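PDB 4X3N: calcium-regulated actin-bundling protein from Dictyostelium discoideum, which binds and bundles actin filaments under calcium control, and may contribute to shaping and reorganising filopodia and pseudopodia during cell movement. Local coordinates for residues M31-C35 with D144-D148; F63-W69 with F153-L157; P123-P127 with Q160-F164. All blocks are in the same frame, centred on the assembly; numbering follows the deposited sequence.

Contact 1: M31-C35 with D144-D148; sequences MEFFC and DVNFD. With CA (calcium ion), chain D.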
# COMPACT_ATOMS: atom_id res chain seq x y z
N MET A 31 -0.93 9.92 -21.69
CA MET A 31 -0.93 9.51 -20.30
C MET A 31 -0.82 8.00 -20.21
O MET A 31 -0.13 7.50 -19.34
CB MET A 31 -2.16 10.00 -19.58
CG MET A 31 -2.17 9.77 -18.09
SD MET A 31 -0.69 10.44 -17.24
CE MET A 31 -1.24 12.15 -16.99
N GLU A 32 -1.46 7.26 -21.11
CA GLU A 32 -1.48 5.82 -20.96
C GLU A 32 -0.09 5.34 -21.26
O GLU A 32 0.44 4.46 -20.55
CB GLU A 32 -2.50 5.16 -21.92
CG GLU A 32 -2.36 3.63 -22.00
CD GLU A 32 -2.97 3.02 -23.27
OE1 GLU A 32 -3.45 3.77 -24.15
OE2 GLU A 32 -2.98 1.77 -23.42
N PHE A 33 0.50 5.90 -22.33
CA PHE A 33 1.90 5.61 -22.67
C PHE A 33 2.82 5.87 -21.48
O PHE A 33 3.60 5.04 -21.05
CB PHE A 33 2.35 6.46 -23.86
CG PHE A 33 3.79 6.33 -24.17
CD1 PHE A 33 4.28 5.18 -24.80
CD2 PHE A 33 4.67 7.30 -23.82
CE1 PHE A 33 5.62 5.07 -25.10
CE2 PHE A 33 6.00 7.18 -24.11
CZ PHE A 33 6.48 6.06 -24.71
N PHE A 34 2.70 7.08 -20.95
CA PHE A 34 3.53 7.52 -19.84
C PHE A 34 3.39 6.57 -18.67
O PHE A 34 4.38 6.17 -18.08
CB PHE A 34 3.06 8.91 -19.42
CG PHE A 34 3.92 9.58 -18.41
CD1 PHE A 34 3.73 9.38 -17.11
CD2 PHE A 34 4.88 10.49 -18.83
CE1 PHE A 34 4.56 10.00 -16.17
CE2 PHE A 34 5.72 11.11 -17.92
CZ PHE A 34 5.55 10.90 -16.59
N CYS A 35 2.16 6.25 -18.30
CA CYS A 35 1.94 5.36 -17.17
C CYS A 35 2.58 4.00 -17.40
O CYS A 35 3.14 3.41 -16.44
CB CYS A 35 0.45 5.21 -16.83
SG CYS A 35 -0.21 6.74 -16.10
N ASP A 144 5.03 14.30 -9.44
CA ASP A 144 4.00 13.25 -9.67
C ASP A 144 2.97 13.62 -10.73
O ASP A 144 1.76 13.87 -10.41
CB ASP A 144 3.32 12.87 -8.35
CG ASP A 144 2.31 11.74 -8.51
OD1 ASP A 144 2.42 10.95 -9.47
OD2 ASP A 144 1.41 11.66 -7.65
N VAL A 145 3.41 13.50 -11.98
CA VAL A 145 2.63 14.00 -13.09
C VAL A 145 1.44 13.14 -13.49
O VAL A 145 0.53 13.66 -14.07
CB VAL A 145 3.51 14.35 -14.30
CG1 VAL A 145 4.67 15.29 -13.86
CG2 VAL A 145 4.01 13.11 -14.96
N ASN A 146 1.40 11.86 -13.12
CA ASN A 146 0.18 11.12 -13.36
C ASN A 146 -0.72 11.00 -12.14
O ASN A 146 -1.66 10.24 -12.17
CB ASN A 146 0.50 9.77 -13.95
CG ASN A 146 1.49 9.02 -13.12
OD1 ASN A 146 1.85 9.46 -12.04
ND2 ASN A 146 1.97 7.91 -13.65
N PHE A 147 -0.42 11.74 -11.07
CA PHE A 147 -1.25 11.82 -9.87
C PHE A 147 -1.57 10.50 -9.19
O PHE A 147 -2.72 10.27 -8.75
CB PHE A 147 -2.53 12.61 -10.18
CG PHE A 147 -2.25 14.03 -10.60
CD1 PHE A 147 -2.12 14.34 -11.91
CD2 PHE A 147 -2.12 15.02 -9.67
CE1 PHE A 147 -1.87 15.65 -12.30
CE2 PHE A 147 -1.86 16.33 -10.05
CZ PHE A 147 -1.74 16.63 -11.38
N ASP A 148 -0.55 9.63 -9.09
CA ASP A 148 -0.78 8.33 -8.49
C ASP A 148 -0.21 8.23 -7.11
O ASP A 148 -0.27 7.18 -6.53
CB ASP A 148 -0.36 7.17 -9.44
CG ASP A 148 1.13 7.11 -9.66
OD1 ASP A 148 1.81 7.97 -9.14
OD2 ASP A 148 1.62 6.20 -10.34
CA CA D . 3.58 9.16 -10.39
O HOH W 1 3.87 7.02 -11.40
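Asn146 and Val145 press against one side of helix 28-38, where they meet Met31, Phe34 and Cys35. The sulfur of Met31 lies on the base of Asn146, with SD 3.6 Å from Asn146 CB. Bends at chi2 (54°) and chi3 (85°) curl the Met31 chain over, and its methyl CE reaches the carbonyl Val145 O at 3.7 Å. Cys35 SG touches Asn146 CB from the next turn, at 3.8 Å. The Phe34 ring crosses Val145 at about a right angle. It stands nearly upright to the amide plane of Asn146.

Residues 144-148 open an EF-hand calcium loop. Asp144, Asn146 and Asp148 are calcium ligands, and the backbone O of Arg150 and the carboxylate of Glu155 complete the protein part of the site. Asp144 OD1 lies 2.3 Å from the calcium ion and Asp148 OD1 2.5 Å. Asp144 OD1 also accepts Asp148 N on its syn lone pair at 3.3 Å, which ties the loop across itself. Water 1, a further calcium ligand, donates to Asp148 OD2 at 2.6 Å. Asp144 OD2 is hydrogen-bonded to Tyr101 OH of a second subunit.

Contact 2: F63-W69 with F153-L157; sequences FIYSVGW and FLEYL. With CA (calcium ion), chain D.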
# COMPACT_ATOMS: atom_id res chain seq x y z
N PHE A 63 26.00 10.06 -14.71
CA PHE A 63 25.42 10.33 -13.44
C PHE A 63 24.09 9.59 -13.27
O PHE A 63 23.74 9.08 -12.22
CB PHE A 63 25.17 11.82 -13.36
CG PHE A 63 24.68 12.27 -12.04
CD1 PHE A 63 23.31 12.20 -11.72
CD2 PHE A 63 25.56 12.83 -11.11
CE1 PHE A 63 22.86 12.62 -10.48
CE2 PHE A 63 25.10 13.28 -9.88
CZ PHE A 63 23.76 13.15 -9.53
N ILE A 64 23.35 9.54 -14.34
CA ILE A 64 22.01 8.93 -14.29
C ILE A 64 22.20 7.48 -13.91
O ILE A 64 21.46 6.92 -13.08
CB ILE A 64 21.27 9.13 -15.61
CG1 ILE A 64 20.78 10.57 -15.72
CG2 ILE A 64 20.03 8.17 -15.69
CD1 ILE A 64 20.49 11.00 -17.11
N TYR A 65 23.22 6.89 -14.50
CA TYR A 65 23.54 5.47 -14.30
C TYR A 65 24.13 5.15 -12.97
O TYR A 65 23.64 4.26 -12.22
CB TYR A 65 24.48 4.99 -15.42
CG TYR A 65 24.81 3.52 -15.32
CD1 TYR A 65 25.92 3.10 -14.56
CD2 TYR A 65 24.05 2.56 -15.98
CE1 TYR A 65 26.23 1.74 -14.47
CE2 TYR A 65 24.36 1.22 -15.87
CZ TYR A 65 25.45 0.83 -15.12
OH TYR A 65 25.76 -0.51 -15.03
N SER A 66 25.16 5.92 -12.61
CA SER A 66 25.95 5.61 -11.42
C SER A 66 25.36 6.13 -10.12
O SER A 66 25.57 5.54 -9.07
CB SER A 66 27.36 6.20 -11.57
OG SER A 66 28.03 5.37 -12.48
N VAL A 67 24.65 7.24 -10.20
CA VAL A 67 24.13 7.91 -9.02
C VAL A 67 22.62 7.91 -8.97
O VAL A 67 22.06 7.55 -7.95
CB VAL A 67 24.58 9.38 -8.96
CG1 VAL A 67 24.16 10.04 -7.64
CG2 VAL A 67 26.09 9.50 -9.13
N GLY A 68 21.95 8.35 -10.03
CA GLY A 68 20.48 8.38 -10.02
C GLY A 68 19.87 6.99 -9.87
O GLY A 68 19.11 6.70 -8.90
N TRP A 69 20.26 6.10 -10.76
CA TRP A 69 19.75 4.73 -10.73
C TRP A 69 20.08 3.98 -9.44
O TRP A 69 19.20 3.29 -8.85
CB TRP A 69 20.24 3.99 -11.94
CG TRP A 69 19.66 2.66 -12.19
CD1 TRP A 69 18.38 2.33 -12.11
CD2 TRP A 69 20.35 1.48 -12.66
NE1 TRP A 69 18.21 0.99 -12.51
CE2 TRP A 69 19.43 0.47 -12.79
CE3 TRP A 69 21.70 1.19 -12.93
CZ2 TRP A 69 19.78 -0.83 -13.20
CZ3 TRP A 69 22.04 -0.10 -13.35
CH2 TRP A 69 21.09 -1.08 -13.49
N PHE A 153 11.28 6.59 -11.61
CA PHE A 153 12.57 7.13 -12.06
C PHE A 153 12.37 8.05 -13.21
O PHE A 153 13.00 9.10 -13.27
CB PHE A 153 13.51 6.01 -12.41
CG PHE A 153 14.97 6.40 -12.48
CD1 PHE A 153 15.53 7.22 -11.54
CD2 PHE A 153 15.80 5.83 -13.46
CE1 PHE A 153 16.90 7.58 -11.63
CE2 PHE A 153 17.20 6.15 -13.52
CZ PHE A 153 17.71 7.05 -12.64
N LEU A 154 11.42 7.72 -14.09
CA LEU A 154 11.04 8.60 -15.19
C LEU A 154 10.63 9.98 -14.68
O LEU A 154 11.05 10.97 -15.22
CB LEU A 154 9.90 8.09 -16.04
CG LEU A 154 9.46 8.93 -17.25
CD1 LEU A 154 10.52 9.05 -18.36
CD2 LEU A 154 8.21 8.34 -17.85
N GLU A 155 9.78 10.02 -13.68
CA GLU A 155 9.26 11.29 -13.16
C GLU A 155 10.39 12.09 -12.50
O GLU A 155 10.48 13.28 -12.72
CB GLU A 155 8.09 11.02 -12.22
CG GLU A 155 6.83 10.68 -12.98
CD GLU A 155 5.76 10.14 -12.07
OE1 GLU A 155 6.02 9.11 -11.43
OE2 GLU A 155 4.69 10.77 -11.98
N TYR A 156 11.23 11.42 -11.73
CA TYR A 156 12.44 12.07 -11.19
C TYR A 156 13.30 12.68 -12.31
O TYR A 156 13.77 13.83 -12.21
CB TYR A 156 13.28 11.08 -10.34
CG TYR A 156 14.74 11.46 -10.30
CD1 TYR A 156 15.20 12.47 -9.46
CD2 TYR A 156 15.69 10.77 -11.05
CE1 TYR A 156 16.57 12.81 -9.40
CE2 TYR A 156 17.02 11.11 -11.04
CZ TYR A 156 17.47 12.16 -10.23
OH TYR A 156 18.83 12.50 -10.19
N LEU A 157 13.52 11.92 -13.37
CA LEU A 157 14.33 12.40 -14.48
C LEU A 157 13.80 13.60 -15.21
O LEU A 157 14.54 14.55 -15.49
CB LEU A 157 14.58 11.30 -15.48
CG LEU A 157 15.48 10.22 -14.90
CD1 LEU A 157 15.49 8.98 -15.82
CD2 LEU A 157 16.96 10.65 -14.75
CA CA D . 3.58 9.16 -10.39
O HOH W 1 3.87 7.02 -11.40
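Phe153 is the main bump of this contact, and its hollow is the backbone at Gly68 and Trp69. Gly68 has no side chain, and the ring comes up to the peptide. Phe153 CE1 lies 3.5 Å from Gly68 C, and Phe153 CZ lies 3.3 Å from Trp69 N. That N-H is bonded to Ile64 O, so the ring meets a peptide N-H that is already satisfied. Ile64 O itself sits at the ring edge, in its plane. Phe153 CB is directed toward helix 61-79; CG anti to the backbone N (chi1 -162°) brings the CE1-CZ end of the ring there.

The walls of the hollow are Ile64 CG2 and Trp69 CB, each 4.0 Å from Phe153 CZ. The Trp69 indole and the Phe153 ring meet obliquely, with planes at 35°. Leu157 fills the next place along: its CD2 touches Ile64 CG1 at 3.9 Å, while its CD1 lies over one face of the Phe153 ring, toward the rim. Tyr156 crosses Phe63 at about a right angle, its OH at the ring edge, 4.0 Å from Phe63 CE1.

The axes stay 12.1 Å apart, and large side chains span the gap. Helix 61-79 widens into a pi-type turn at 64-69, just where the ring enters. Helix 153-160 is the exiting helix of the EF-hand: this face packs into the core, while Glu155 binds calcium through both carboxylate oxygens.

Contact 3: P123-P127 with Q160-F164; sequences PISQP and QYKDF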
# COMPACT_ATOMS: atom_id res chain seq x y z
N PRO A 123 26.79 19.46 -13.24
CA PRO A 123 26.03 20.45 -12.49
C PRO A 123 24.52 20.30 -12.74
O PRO A 123 23.75 20.37 -11.82
CB PRO A 123 26.55 21.80 -13.05
CG PRO A 123 27.26 21.46 -14.34
CD PRO A 123 27.84 20.10 -14.06
N ILE A 124 24.12 20.06 -13.97
CA ILE A 124 22.69 20.08 -14.29
C ILE A 124 21.96 18.87 -13.66
O ILE A 124 20.75 18.87 -13.54
CB ILE A 124 22.45 20.20 -15.80
CG1 ILE A 124 21.02 20.60 -16.06
CG2 ILE A 124 22.75 18.90 -16.50
CD1 ILE A 124 20.63 20.61 -17.53
N SER A 125 22.72 17.86 -13.24
CA SER A 125 22.17 16.76 -12.54
C SER A 125 22.05 16.93 -11.05
O SER A 125 21.58 16.04 -10.41
CB SER A 125 23.04 15.53 -12.80
OG SER A 125 22.91 15.11 -14.12
N GLN A 126 22.52 18.04 -10.46
CA GLN A 126 22.60 18.08 -9.02
C GLN A 126 21.21 18.23 -8.46
O GLN A 126 20.47 19.07 -8.94
CB GLN A 126 23.45 19.29 -8.52
CG GLN A 126 24.95 19.11 -8.79
CD GLN A 126 25.44 17.71 -8.52
OE1 GLN A 126 25.62 17.30 -7.36
NE2 GLN A 126 25.73 16.98 -9.60
N PRO A 127 20.88 17.48 -7.41
CA PRO A 127 19.57 17.64 -6.74
C PRO A 127 19.57 18.91 -5.89
O PRO A 127 20.58 19.57 -5.79
CB PRO A 127 19.47 16.44 -5.86
CG PRO A 127 20.90 16.04 -5.60
CD PRO A 127 21.71 16.44 -6.77
N GLN A 160 14.17 16.58 -12.88
CA GLN A 160 15.59 16.97 -12.72
C GLN A 160 16.10 17.74 -13.94
O GLN A 160 16.78 18.75 -13.81
CB GLN A 160 16.43 15.75 -12.45
CG GLN A 160 17.91 16.00 -12.33
CD GLN A 160 18.29 16.82 -11.10
OE1 GLN A 160 17.98 16.44 -10.00
NE2 GLN A 160 18.96 17.94 -11.30
N TYR A 161 15.70 17.31 -15.13
CA TYR A 161 16.23 17.86 -16.39
C TYR A 161 15.19 18.71 -17.01
O TYR A 161 15.10 18.82 -18.23
CB TYR A 161 16.66 16.68 -17.26
CG TYR A 161 17.75 15.93 -16.62
CD1 TYR A 161 19.02 16.49 -16.48
CD2 TYR A 161 17.54 14.66 -16.10
CE1 TYR A 161 20.05 15.79 -15.86
CE2 TYR A 161 18.58 13.97 -15.49
CZ TYR A 161 19.81 14.53 -15.36
OH TYR A 161 20.78 13.81 -14.69
N LYS A 162 14.39 19.38 -16.17
CA LYS A 162 13.29 20.15 -16.68
C LYS A 162 13.66 21.39 -17.53
O LYS A 162 12.78 21.89 -18.26
CB LYS A 162 12.33 20.59 -15.56
CG LYS A 162 12.90 21.67 -14.61
CD LYS A 162 12.00 21.90 -13.43
CE LYS A 162 12.71 22.69 -12.34
NZ LYS A 162 12.88 24.07 -12.84
N ASP A 163 14.91 21.86 -17.49
CA ASP A 163 15.36 22.94 -18.43
C ASP A 163 15.11 22.54 -19.89
O ASP A 163 15.04 23.37 -20.76
CB ASP A 163 16.88 23.18 -18.35
CG ASP A 163 17.34 23.62 -16.99
OD1 ASP A 163 16.54 24.26 -16.23
OD2 ASP A 163 18.56 23.31 -16.68
N PHE A 164 15.01 21.24 -20.19
CA PHE A 164 14.63 20.86 -21.55
C PHE A 164 13.58 19.75 -21.66
O PHE A 164 13.01 19.65 -22.70
CB PHE A 164 15.85 20.44 -22.40
CG PHE A 164 16.62 19.34 -21.81
CD1 PHE A 164 16.21 18.03 -21.98
CD2 PHE A 164 17.75 19.61 -21.08
CE1 PHE A 164 16.91 17.02 -21.39
CE2 PHE A 164 18.43 18.60 -20.46
CZ PHE A 164 18.01 17.30 -20.62
O HOH W 2 19.50 14.71 -8.94
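Gln160 reaches across to the 123-127 turn and grips its backbone directly through NE2 and through a water at OE1. NE2 donates twice. One bond runs to Ile124 O at 3.0 Å, with an N-H...O angle of 146°, and the donor is tilted from the carbonyl plane. The other runs to Gln126 O at 3.0 Å; its N-H...O angle is 155°, but the donor stands above that carbonyl plane rather than on a lone pair. The opposite end, Gln160 OE1, accepts from water 2 at 2.5 Å. The same water donates to Ser125 O at 2.9 Å. Three successive carbonyls of the turn are therefore engaged by one side chain and its water. The chain of Gln160 bends at chi2 (67°), and its CG lies over the centre of the Tyr161 ring.

Tyr161 uses its hydroxyl. Its OH lies 2.6 Å from Ser125 OG in a short hydrogen bond, with OG at the ring edge and in its plane. Ser125 OG, in a buried residue, is also hydrogen-bonded to Glu60 OE1. The turn closes on itself through Gln126 N to Pro123 O, 3.0 Å.

Ile124 supplies the apolar part. Its CG2 touches Tyr161 CE1, and its CD1 meets the edge of Phe164 at CE2, 4.2 Å away. The carboxylate of Asp163 lies beside the same methyl, with OD2 3.5 Å from Ile124 CD1.

The contact joins the loop after helix 116-121 to the end of helix 153-160 and the loop that follows. Pro127 packs on helix 96-111, Ser125 and Tyr161 lean on Phe63 and Ile64 of helix 61-79, and Phe164 rests against Glu56 and Val57 of helix 42-57.

Overall arrangement
Along the chain the first segments come in order, 31-35, 63-69 and 123-127, followed by their partners 144-148, 153-157 and 160-164. Every pair of contacts therefore crosses in sequence. Contacts 1 and 2 have centres about 18 Å apart and share the calcium ion, bound by residues of contact 1 and by Glu155 of contact 2. Contacts 2 and 3 are closer, about 11 Å between centres, and touch through Phe63 and Ile64. Contacts 1 and 3 do not touch; their nearest atoms are about 9 Å apart. Helix 153-160 carries 153-157 and ends at Gln160 of contact 3; Phe34 of contact 1 packs on it. It joins the calcium site to the packing of helix 61-79 and the 123-127 loop.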